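Local coordinates for protein serine--tRNA ligase (Pyrococcus horikoshii, PDB 2ZR2) that probably catalyses the ATP-dependent attachment of serine to tRNA(Ser), and probably also charges tRNA(Sec) with serine, at residues R21-K26 / R105-T110; A353-I358 / V371-N376; G295-H300 / T410-V415. One frame throughout, in Å; residues are numbered along the deposited sequence.

How the contacts relate
Contact 1 comes first along the chain and is complete before the others begin. It joins the turn after helix 11-21 to the residues leaving helix 72-103, closing a loop made almost wholly of the long helices 27-63 and 72-103. Contact 3 opens later, in the loop before strand 301-311, and is completed at the start of helix 410-420. Contact 2, the hairpin of strands 354-362 and 367-378, lies entirely within that interval. Contacts 2 and 3 both reach the bound AMP and meet where Val371 packs on Arg412. At the other end of the hairpin Ala353 packs on Ile109 and Thr110, tying contact 1 and the N-terminal domain to the catalytic core.

Contact 1. Residues R21-K26 / R105-T110; sequences RGELEK and RLPNIT
Arg21 and Asn108 form the main polar link between the two loops. The guanidinium meets Asn108 side-on and spends two N-H groups on one backbone oxygen: NH1 lies 2.7 Å from Asn108 O, and NE lies 3.1 Å from the same oxygen. That oxygen sits at the edge of the guanidinium, close to its plane, with NE approaching nearly along the C=O axis and NH1 well above the carbonyl plane. A second hydrogen bond runs from Lys26, whose straight chain brings NZ to 3.1 Å from Arg105 O, in the plane of that carbonyl; NZ is also bonded to Tyr350 OH, to which Glu23 OE1 bonds as well.

Apolar packing fixes the tilt of the guanidinium. Pro107 CB lies over one face and Thr110 CG2 over the opposite one, 3.6 Å from Arg21 NH1. With CG beside the backbone N (chi1 -81°) and the chain extended as far as NE, the arginine passes along the proline ring before its head enters this slot. Weaker apolar contacts, Glu23 CG on Pro107 CG and Lys26 CD on Leu106 CD2, widen the interface.

Outside partners hold the surrounding polar groups: Thr110 OG1 bonds to Asp17, while Asn108 ND2 reaches Thr378 and Val351 O. Helix 11-21 ends in a Schellman motif with Gly22 at positive phi, followed by an inverse gamma turn centred on Glu23. The pairing thus closes the base of the long antiparallel helical arm characteristic of the seryl-tRNA synthetase N-terminal domain, an extension involved in tRNA binding.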
loop_
_atom_site.group_PDB
_atom_site.type_symbol
_atom_site.label_atom_id
_atom_site.label_comp_id
_atom_site.label_asym_id
_atom_site.label_seq_id
_atom_site.Cartn_x
_atom_site.Cartn_y
_atom_site.Cartn_z
ATOM N N ARG A 21 13.513 -14.508 28.328
ATOM C CA ARG A 21 13.326 -14.112 26.932
ATOM C C ARG A 21 14.512 -14.488 26.059
ATOM O O ARG A 21 14.384 -14.581 24.851
ATOM C CB ARG A 21 13.113 -12.596 26.822
ATOM C CG ARG A 21 11.711 -12.076 27.123
ATOM C CD ARG A 21 11.743 -10.550 27.072
ATOM N NE ARG A 21 10.434 -9.912 27.206
ATOM C CZ ARG A 21 9.421 -10.104 26.369
ATOM N NH1 ARG A 21 8.275 -9.474 26.567
ATOM N NH2 ARG A 21 9.547 -10.933 25.339
ATOM N N GLY A 22 15.674 -14.682 26.667
ATOM C CA GLY A 22 16.843 -15.029 25.885
ATOM C C GLY A 22 17.663 -13.807 25.519
ATOM O O GLY A 22 18.667 -13.908 24.822
ATOM N N GLU A 23 17.239 -12.646 25.996
ATOM C CA GLU A 23 17.944 -11.405 25.715
ATOM C C GLU A 23 19.107 -11.254 26.676
ATOM O O GLU A 23 19.281 -10.202 27.295
ATOM C CB GLU A 23 16.994 -10.229 25.880
ATOM C CG GLU A 23 15.785 -10.322 24.996
ATOM C CD GLU A 23 16.151 -10.246 23.531
ATOM O OE1 GLU A 23 16.666 -9.188 23.113
ATOM O OE2 GLU A 23 15.928 -11.242 22.806
ATOM N N LEU A 24 19.915 -12.300 26.791
ATOM C CA LEU A 24 21.038 -12.271 27.712
ATOM C C LEU A 24 22.036 -11.130 27.547
ATOM O O LEU A 24 22.546 -10.611 28.535
ATOM C CB LEU A 24 21.766 -13.614 27.683
ATOM C CG LEU A 24 21.067 -14.726 28.477
ATOM C CD1 LEU A 24 19.734 -15.095 27.835
ATOM C CD2 LEU A 24 21.980 -15.935 28.549
ATOM N N GLU A 25 22.307 -10.718 26.315
ATOM C CA GLU A 25 23.265 -9.639 26.100
ATOM C C GLU A 25 22.739 -8.291 26.582
ATOM O O GLU A 25 23.419 -7.276 26.441
ATOM C CB GLU A 25 23.637 -9.530 24.617
ATOM C CG GLU A 25 24.133 -10.832 23.986
ATOM C CD GLU A 25 25.259 -10.615 22.977
ATOM O OE1 GLU A 25 25.154 -9.675 22.156
ATOM O OE2 GLU A 25 26.246 -11.392 22.999
ATOM N N LYS A 26 21.535 -8.284 27.152
ATOM C CA LYS A 26 20.928 -7.044 27.638
ATOM C C LYS A 26 20.692 -6.938 29.146
ATOM O O LYS A 26 20.248 -5.899 29.632
ATOM C CB LYS A 26 19.611 -6.768 26.890
ATOM C CG LYS A 26 19.811 -6.111 25.533
ATOM C CD LYS A 26 18.510 -5.952 24.768
ATOM C CE LYS A 26 18.769 -5.307 23.412
ATOM N NZ LYS A 26 17.542 -5.133 22.596
ATOM N N ARG A 105 14.765 0.263 24.129
ATOM C CA ARG A 105 15.252 -0.973 23.570
ATOM C C ARG A 105 15.078 -2.206 24.467
ATOM O O ARG A 105 15.762 -3.215 24.277
ATOM C CB ARG A 105 16.714 -0.776 23.155
ATOM C CG ARG A 105 16.860 -0.462 21.661
ATOM C CD ARG A 105 18.014 0.483 21.338
ATOM N NE ARG A 105 17.604 1.851 21.595
ATOM C CZ ARG A 105 17.783 2.846 20.739
ATOM N NH1 ARG A 105 18.375 2.599 19.581
ATOM N NH2 ARG A 105 17.352 4.071 21.033
ATOM N N LEU A 106 14.152 -2.136 25.425
ATOM C CA LEU A 106 13.911 -3.268 26.315
ATOM C C LEU A 106 12.516 -3.862 26.158
ATOM O O LEU A 106 11.525 -3.144 26.198
ATOM C CB LEU A 106 14.143 -2.855 27.773
ATOM C CG LEU A 106 15.612 -2.616 28.156
ATOM C CD1 LEU A 106 15.687 -2.170 29.613
ATOM C CD2 LEU A 106 16.425 -3.896 27.945
ATOM N N PRO A 107 12.424 -5.190 25.975
ATOM C CA PRO A 107 11.132 -5.862 25.813
ATOM C C PRO A 107 10.248 -5.675 27.027
ATOM O O PRO A 107 10.744 -5.501 28.132
ATOM C CB PRO A 107 11.514 -7.336 25.615
ATOM C CG PRO A 107 12.740 -7.455 26.417
ATOM C CD PRO A 107 13.507 -6.184 26.063
ATOM N N ASN A 108 8.936 -5.722 26.794
ATOM C CA ASN A 108 7.923 -5.580 27.833
ATOM C C ASN A 108 8.195 -6.676 28.860
ATOM O O ASN A 108 8.853 -7.673 28.551
ATOM C CB ASN A 108 6.528 -5.781 27.220
ATOM C CG ASN A 108 5.412 -5.162 28.054
ATOM O OD1 ASN A 108 5.594 -4.865 29.229
ATOM N ND2 ASN A 108 4.249 -4.976 27.445
ATOM N N ILE A 109 7.719 -6.484 30.085
ATOM C CA ILE A 109 7.903 -7.494 31.111
ATOM C C ILE A 109 6.777 -8.471 30.880
ATOM O O ILE A 109 5.620 -8.062 30.795
ATOM C CB ILE A 109 7.756 -6.919 32.512
ATOM C CG1 ILE A 109 8.823 -5.849 32.743
ATOM C CG2 ILE A 109 7.852 -8.043 33.538
ATOM C CD1 ILE A 109 10.227 -6.351 32.543
ATOM N N THR A 110 7.122 -9.751 30.766
ATOM C CA THR A 110 6.146 -10.808 30.516
ATOM C C THR A 110 5.223 -11.032 31.699
ATOM O O THR A 110 5.557 -10.722 32.846
ATOM C CB THR A 110 6.833 -12.179 30.175
ATOM O OG1 THR A 110 7.456 -12.721 31.347
ATOM C CG2 THR A 110 7.892 -12.008 29.095
#

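Contact 2. Residues A353-I358 / V371-N376; sequences AKKYDI and VVSASN. With AMP (adenosine monophosphate), chain C.
Val371 and Val372 both face Ile358 in a classic beta bulge, their backbone nitrogens sharing one acceptor: Val371 N lies 2.7 Å from Ile358 O and Val372 N 3.3 Å from it. On the other side Val371 O accepts a weak bond from the ribose O2' of AMP. Val372 O accepts from Ile358 N (2.8 Å), and the CG2 branch of Val372 packs against CG1 and CD1 of the isoleucine, the two side chains crossing obliquely. Next, Ser373 turns its hydroxyl to Asp357, OG donating to OD1 at 2.7 Å from well above the carboxylate plane; OG reaches it by standing opposite the serine's own backbone N (chi1 -172°). With an alanine in place of Asp357 the acceptor OD1 is gone, and the Ser373 hydroxyl, left without this mate, is likely to turn, close to where Ser373 CB meets AMP O1P (3.6 Å). The strands form an antiparallel hairpin of the class II synthetase core, whose sheet carries the nucleotide on the face of Ser373. Ala374 makes a hydrogen-bonded pair with Tyr356, its N 2.7 Å from Tyr356 O in an almost straight bond (178°). Ser375 is the non-hydrogen-bonded partner of Lys355, whose CG stands anti to the backbone N (chi1 173°), bringing CD alongside OG of both Ser373 and Ser375. Asn376 O finally takes the N-H of Ala353 at 2.9 Å, while Asn376 OD1 bonds to Thr378 N.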
loop_
_atom_site.group_PDB
_atom_site.type_symbol
_atom_site.label_atom_id
_atom_site.label_comp_id
_atom_site.label_asym_id
_atom_site.label_seq_id
_atom_site.Cartn_x
_atom_site.Cartn_y
_atom_site.Cartn_z
ATOM N N ALA A 353 3.140 -8.565 26.492
ATOM C CA ALA A 353 3.346 -9.001 27.862
ATOM C C ALA A 353 2.921 -10.476 27.865
ATOM O O ALA A 353 3.457 -11.281 28.606
ATOM C CB ALA A 353 2.473 -8.194 28.803
ATOM N N LYS A 354 1.938 -10.801 27.027
ATOM C CA LYS A 354 1.411 -12.152 26.854
ATOM C C LYS A 354 0.766 -12.228 25.461
ATOM O O LYS A 354 0.198 -11.239 24.970
ATOM C CB LYS A 354 0.368 -12.480 27.919
ATOM C CG LYS A 354 -0.175 -13.910 27.814
ATOM C CD LYS A 354 -1.207 -14.201 28.881
ATOM C CE LYS A 354 -1.648 -15.649 28.870
ATOM N NZ LYS A 354 -2.498 -15.939 30.062
ATOM N N LYS A 355 0.843 -13.396 24.825
ATOM C CA LYS A 355 0.291 -13.538 23.485
ATOM C C LYS A 355 -0.373 -14.884 23.159
ATOM O O LYS A 355 0.193 -15.946 23.402
ATOM C CB LYS A 355 1.404 -13.232 22.472
ATOM C CG LYS A 355 1.061 -13.485 21.020
ATOM C CD LYS A 355 1.814 -12.544 20.055
ATOM C CE LYS A 355 3.319 -12.742 20.060
ATOM N NZ LYS A 355 4.027 -11.874 19.071
ATOM N N TYR A 356 -1.582 -14.822 22.614
ATOM C CA TYR A 356 -2.320 -16.007 22.206
ATOM C C TYR A 356 -2.340 -16.015 20.686
ATOM O O TYR A 356 -2.612 -14.989 20.078
ATOM C CB TYR A 356 -3.763 -15.942 22.689
ATOM C CG TYR A 356 -3.944 -16.147 24.164
ATOM C CD1 TYR A 356 -4.816 -15.339 24.894
ATOM C CD2 TYR A 356 -3.257 -17.152 24.836
ATOM C CE1 TYR A 356 -4.996 -15.525 26.262
ATOM C CE2 TYR A 356 -3.431 -17.349 26.207
ATOM C CZ TYR A 356 -4.302 -16.529 26.910
ATOM O OH TYR A 356 -4.470 -16.708 28.261
ATOM N N ASP A 357 -2.058 -17.162 20.074
ATOM C CA ASP A 357 -2.085 -17.290 18.615
ATOM C C ASP A 357 -3.083 -18.374 18.261
ATOM O O ASP A 357 -3.235 -19.339 18.998
ATOM C CB ASP A 357 -0.726 -17.741 18.054
ATOM C CG ASP A 357 0.312 -16.631 17.995
ATOM O OD1 ASP A 357 0.138 -15.578 18.646
ATOM O OD2 ASP A 357 1.329 -16.835 17.298
ATOM N N ILE A 358 -3.768 -18.220 17.139
ATOM C CA ILE A 358 -4.680 -19.255 16.684
ATOM C C ILE A 358 -3.957 -19.934 15.530
ATOM O O ILE A 358 -3.660 -19.295 14.516
ATOM C CB ILE A 358 -5.987 -18.705 16.114
ATOM C CG1 ILE A 358 -6.740 -17.907 17.177
ATOM C CG2 ILE A 358 -6.830 -19.875 15.597
ATOM C CD1 ILE A 358 -8.134 -17.419 16.730
ATOM N N VAL A 371 -2.611 -18.345 12.217
ATOM C CA VAL A 371 -3.569 -17.699 11.368
ATOM C C VAL A 371 -4.012 -16.369 12.031
ATOM O O VAL A 371 -4.477 -15.460 11.356
ATOM C CB VAL A 371 -4.705 -18.696 11.095
ATOM C CG1 VAL A 371 -5.842 -18.507 12.079
ATOM C CG2 VAL A 371 -5.121 -18.606 9.647
ATOM N N VAL A 372 -3.870 -16.254 13.351
ATOM C CA VAL A 372 -4.178 -14.990 14.039
ATOM C C VAL A 372 -3.348 -14.853 15.301
ATOM O O VAL A 372 -2.871 -15.837 15.859
ATOM C CB VAL A 372 -5.697 -14.786 14.442
ATOM C CG1 VAL A 372 -6.594 -15.670 13.639
ATOM C CG2 VAL A 372 -5.890 -14.972 15.923
ATOM N N SER A 373 -3.175 -13.619 15.752
ATOM C CA SER A 373 -2.407 -13.383 16.961
ATOM C C SER A 373 -2.979 -12.227 17.799
ATOM O O SER A 373 -3.250 -11.139 17.279
ATOM C CB SER A 373 -0.955 -13.119 16.592
ATOM O OG SER A 373 -0.164 -13.075 17.758
ATOM N N ALA A 374 -3.182 -12.490 19.093
ATOM C CA ALA A 374 -3.719 -11.507 20.038
ATOM C C ALA A 374 -2.683 -11.199 21.118
ATOM O O ALA A 374 -2.217 -12.095 21.816
ATOM C CB ALA A 374 -4.991 -12.043 20.684
ATOM N N SER A 375 -2.334 -9.928 21.271
ATOM C CA SER A 375 -1.339 -9.553 22.263
ATOM C C SER A 375 -1.819 -8.458 23.202
ATOM O O SER A 375 -2.550 -7.553 22.800
ATOM C CB SER A 375 -0.062 -9.059 21.569
ATOM O OG SER A 375 0.259 -9.851 20.436
ATOM N N ASN A 376 -1.420 -8.558 24.464
ATOM C CA ASN A 376 -1.738 -7.518 25.413
ATOM C C ASN A 376 -0.414 -6.772 25.509
ATOM O O ASN A 376 0.613 -7.323 25.933
ATOM C CB ASN A 376 -2.111 -8.083 26.780
ATOM C CG ASN A 376 -2.520 -6.988 27.767
ATOM O OD1 ASN A 376 -1.981 -5.878 27.732
ATOM N ND2 ASN A 376 -3.466 -7.300 28.657
HETATM P P AMP C . 1.574 -10.233 13.404
HETATM O O1P AMP C . 0.950 -10.725 14.649
HETATM O O2P AMP C . 1.172 -8.817 12.765
HETATM O O3P AMP C . 3.026 -10.754 12.894
HETATM O "O5'" AMP C . 0.761 -11.096 12.298
HETATM C "C5'" AMP C . -0.627 -11.390 12.480
HETATM C "C4'" AMP C . -1.170 -12.210 11.319
HETATM O "O4'" AMP C . -0.923 -11.547 10.063
HETATM C "C3'" AMP C . -0.483 -13.565 11.179
HETATM O "O3'" AMP C . -1.050 -14.489 12.110
HETATM C "C2'" AMP C . -0.940 -13.945 9.792
HETATM O "O2'" AMP C . -2.313 -14.342 9.814
HETATM C "C1'" AMP C . -0.776 -12.614 9.035
HETATM N N9 AMP C . 0.593 -12.504 8.450
HETATM C C8 AMP C . 1.704 -12.076 9.078
HETATM N N7 AMP C . 2.722 -12.072 8.211
HETATM C C5 AMP C . 2.259 -12.501 7.040
HETATM C C6 AMP C . 2.834 -12.703 5.788
HETATM N N6 AMP C . 4.118 -12.451 5.594
HETATM N N1 AMP C . 2.068 -13.153 4.767
HETATM C C2 AMP C . 0.762 -13.405 4.942
HETATM N N3 AMP C . 0.189 -13.218 6.136
HETATM C C4 AMP C . 0.911 -12.774 7.191
#

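Contact 3. Residues G295-H300 / T410-V415; sequences GIFRVH and TSRAIV. With AMP (adenosine monophosphate), chain C; SO4 (sulfate ion), chain F; SO4 (sulfate ion), chain D; SO4 (sulfate ion), chain E.
Phe297 and Arg412 lie flat on one another, guanidinium and ring centres 3.7 Å apart with their planes at 4°, in a cation-pi stack. The same arginine turns an edge to the phenylalanine backbone: Arg412 NE donates to Phe297 O at 2.8 Å (N-H...O 165°), with a weaker bond from NH1. Its chain, extended from CG to NE, carries the head between Phe297 and the nucleotide, AMP C4 lying over the opposite face.

Beside this stack the base is held by hydrogen bonds from both segments. Val299 N reaches AMP N1 at 3.1 Å, and Val299 O takes a weak bond from N6; from the helix, Ser411 OG bonds to AMP N3 at 3.1 Å.

Farther out, Ile296 CD1 meets Ile414 CG2 at 3.8 Å. Arg412 NH2 is tied to Glu370 O, while NH1 and the nearby Arg298 gather round a sulfate. Segment 295-300 belongs to the motif 2 loop and Arg412 is the motif 3 arginine of class II synthetases. Pairing backbone N-H and C=O with N1 and N6 is consistent with selection of adenine, its face covered by the flat guanidinium of Arg412.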
loop_
_atom_site.group_PDB
_atom_site.type_symbol
_atom_site.label_atom_id
_atom_site.label_comp_id
_atom_site.label_asym_id
_atom_site.label_seq_id
_atom_site.Cartn_x
_atom_site.Cartn_y
_atom_site.Cartn_z
ATOM N N GLY A 295 3.113 -20.206 -1.849
ATOM C CA GLY A 295 1.971 -19.506 -2.419
ATOM C C GLY A 295 1.700 -18.162 -1.751
ATOM O O GLY A 295 2.497 -17.236 -1.877
ATOM N N ILE A 296 0.585 -18.055 -1.034
ATOM C CA ILE A 296 0.218 -16.813 -0.353
ATOM C C ILE A 296 0.193 -16.908 1.171
ATOM O O ILE A 296 -0.532 -16.163 1.838
ATOM C CB ILE A 296 -1.165 -16.320 -0.810
ATOM C CG1 ILE A 296 -2.222 -17.393 -0.508
ATOM C CG2 ILE A 296 -1.115 -15.946 -2.293
ATOM C CD1 ILE A 296 -3.675 -17.000 -0.905
ATOM N N PHE A 297 0.980 -17.821 1.727
ATOM C CA PHE A 297 1.031 -17.986 3.176
ATOM C C PHE A 297 1.923 -16.933 3.818
ATOM O O PHE A 297 1.564 -16.341 4.829
ATOM C CB PHE A 297 1.572 -19.363 3.549
ATOM C CG PHE A 297 1.536 -19.634 5.018
ATOM C CD1 PHE A 297 0.312 -19.797 5.679
ATOM C CD2 PHE A 297 2.719 -19.671 5.763
ATOM C CE1 PHE A 297 0.258 -19.989 7.071
ATOM C CE2 PHE A 297 2.684 -19.864 7.156
ATOM C CZ PHE A 297 1.442 -20.023 7.813
ATOM N N ARG A 298 3.099 -16.726 3.234
ATOM C CA ARG A 298 4.047 -15.756 3.745
ATOM C C ARG A 298 4.510 -14.905 2.567
ATOM O O ARG A 298 5.482 -15.232 1.885
ATOM C CB ARG A 298 5.242 -16.466 4.401
ATOM C CG ARG A 298 6.285 -15.485 4.932
ATOM C CD ARG A 298 7.516 -16.152 5.530
ATOM N NE ARG A 298 7.205 -16.855 6.769
ATOM C CZ ARG A 298 6.923 -18.148 6.838
ATOM N NH1 ARG A 298 6.920 -18.892 5.734
ATOM N NH2 ARG A 298 6.626 -18.693 8.008
ATOM N N VAL A 299 3.819 -13.795 2.347
ATOM C CA VAL A 299 4.131 -12.926 1.224
ATOM C C VAL A 299 4.464 -11.507 1.651
ATOM O O VAL A 299 4.406 -11.170 2.825
ATOM C CB VAL A 299 2.929 -12.876 0.269
ATOM C CG1 VAL A 299 2.730 -14.219 -0.394
ATOM C CG2 VAL A 299 1.673 -12.536 1.064
ATOM N N HIS A 300 4.799 -10.670 0.680
ATOM C CA HIS A 300 5.116 -9.282 0.967
ATOM C C HIS A 300 3.889 -8.405 1.237
ATOM O O HIS A 300 4.000 -7.423 1.982
ATOM C CB HIS A 300 5.944 -8.692 -0.169
ATOM C CG HIS A 300 7.327 -9.247 -0.233
ATOM N ND1 HIS A 300 8.204 -9.168 0.828
ATOM C CD2 HIS A 300 7.984 -9.898 -1.217
ATOM C CE1 HIS A 300 9.343 -9.743 0.495
ATOM N NE2 HIS A 300 9.237 -10.193 -0.739
ATOM N N THR A 410 -6.719 -12.117 5.334
ATOM C CA THR A 410 -7.206 -12.895 4.205
ATOM C C THR A 410 -6.237 -13.924 3.644
ATOM O O THR A 410 -6.628 -15.061 3.389
ATOM C CB THR A 410 -7.719 -11.970 3.068
ATOM O OG1 THR A 410 -6.660 -11.115 2.613
ATOM C CG2 THR A 410 -8.872 -11.113 3.568
ATOM N N SER A 411 -4.985 -13.536 3.455
ATOM C CA SER A 411 -3.963 -14.446 2.922
ATOM C C SER A 411 -4.102 -15.851 3.541
ATOM O O SER A 411 -4.445 -16.807 2.852
ATOM C CB SER A 411 -2.580 -13.893 3.252
ATOM O OG SER A 411 -2.521 -13.589 4.656
ATOM N N ARG A 412 -3.859 -15.960 4.847
ATOM C CA ARG A 412 -3.921 -17.240 5.520
ATOM C C ARG A 412 -5.320 -17.811 5.713
ATOM O O ARG A 412 -5.509 -19.035 5.660
ATOM C CB ARG A 412 -3.160 -17.149 6.828
ATOM C CG ARG A 412 -1.724 -16.758 6.566
ATOM C CD ARG A 412 -0.859 -16.846 7.790
ATOM N NE ARG A 412 0.540 -16.627 7.441
ATOM C CZ ARG A 412 1.547 -16.650 8.309
ATOM N NH1 ARG A 412 2.787 -16.439 7.884
ATOM N NH2 ARG A 412 1.321 -16.888 9.599
ATOM N N ALA A 413 -6.301 -16.943 5.922
ATOM C CA ALA A 413 -7.674 -17.410 6.063
ATOM C C ALA A 413 -7.984 -18.177 4.765
ATOM O O ALA A 413 -8.621 -19.229 4.768
ATOM C CB ALA A 413 -8.611 -16.216 6.210
ATOM N N ILE A 414 -7.518 -17.633 3.648
ATOM C CA ILE A 414 -7.735 -18.256 2.360
ATOM C C ILE A 414 -7.003 -19.582 2.247
ATOM O O ILE A 414 -7.551 -20.542 1.717
ATOM C CB ILE A 414 -7.306 -17.320 1.206
ATOM C CG1 ILE A 414 -8.342 -16.214 1.041
ATOM C CG2 ILE A 414 -7.210 -18.082 -0.099
ATOM C CD1 ILE A 414 -8.014 -15.249 -0.070
ATOM N N VAL A 415 -5.768 -19.670 2.725
ATOM C CA VAL A 415 -5.107 -20.959 2.612
ATOM C C VAL A 415 -5.855 -21.954 3.510
ATOM O O VAL A 415 -6.123 -23.086 3.098
ATOM C CB VAL A 415 -3.573 -20.897 2.952
ATOM C CG1 VAL A 415 -3.324 -20.001 4.097
ATOM C CG2 VAL A 415 -3.054 -22.285 3.289
HETATM P P AMP C . 1.574 -10.233 13.404
HETATM O O1P AMP C . 0.950 -10.725 14.649
HETATM O O2P AMP C . 1.172 -8.817 12.765
HETATM O O3P AMP C . 3.026 -10.754 12.894
HETATM O "O5'" AMP C . 0.761 -11.096 12.298
HETATM C "C5'" AMP C . -0.627 -11.390 12.480
HETATM C "C4'" AMP C . -1.170 -12.210 11.319
HETATM O "O4'" AMP C . -0.923 -11.547 10.063
HETATM C "C3'" AMP C . -0.483 -13.565 11.179
HETATM O "O3'" AMP C . -1.050 -14.489 12.110
HETATM C "C2'" AMP C . -0.940 -13.945 9.792
HETATM O "O2'" AMP C . -2.313 -14.342 9.814
HETATM C "C1'" AMP C . -0.776 -12.614 9.035
HETATM N N9 AMP C . 0.593 -12.504 8.450
HETATM C C8 AMP C . 1.704 -12.076 9.078
HETATM N N7 AMP C . 2.722 -12.072 8.211
HETATM C C5 AMP C . 2.259 -12.501 7.040
HETATM C C6 AMP C . 2.834 -12.703 5.788
HETATM N N6 AMP C . 4.118 -12.451 5.594
HETATM N N1 AMP C . 2.068 -13.153 4.767
HETATM C C2 AMP C . 0.762 -13.405 4.942
HETATM N N3 AMP C . 0.189 -13.218 6.136
HETATM C C4 AMP C . 0.911 -12.774 7.191
HETATM S S SO4 F . 4.919 -18.667 10.713
HETATM O O1 SO4 F . 4.869 -17.418 9.921
HETATM O O2 SO4 F . 6.269 -18.802 11.304
HETATM O O3 SO4 F . 4.643 -19.818 9.843
HETATM O O4 SO4 F . 3.900 -18.648 11.783
HETATM S S SO4 D . 12.216 -12.149 -1.159
HETATM O O1 SO4 D . 12.461 -10.980 -2.030
HETATM O O2 SO4 D . 10.826 -12.613 -1.339
HETATM O O3 SO4 D . 13.138 -13.242 -1.513
HETATM O O4 SO4 D . 12.441 -11.771 0.249
HETATM S S SO4 E . 7.280 -22.469 5.987
HETATM O O1 SO4 E . 7.588 -21.419 4.999
HETATM O O2 SO4 E . 6.250 -23.368 5.424
HETATM O O3 SO4 E . 8.495 -23.239 6.316
HETATM O O4 SO4 E . 6.779 -21.827 7.215
#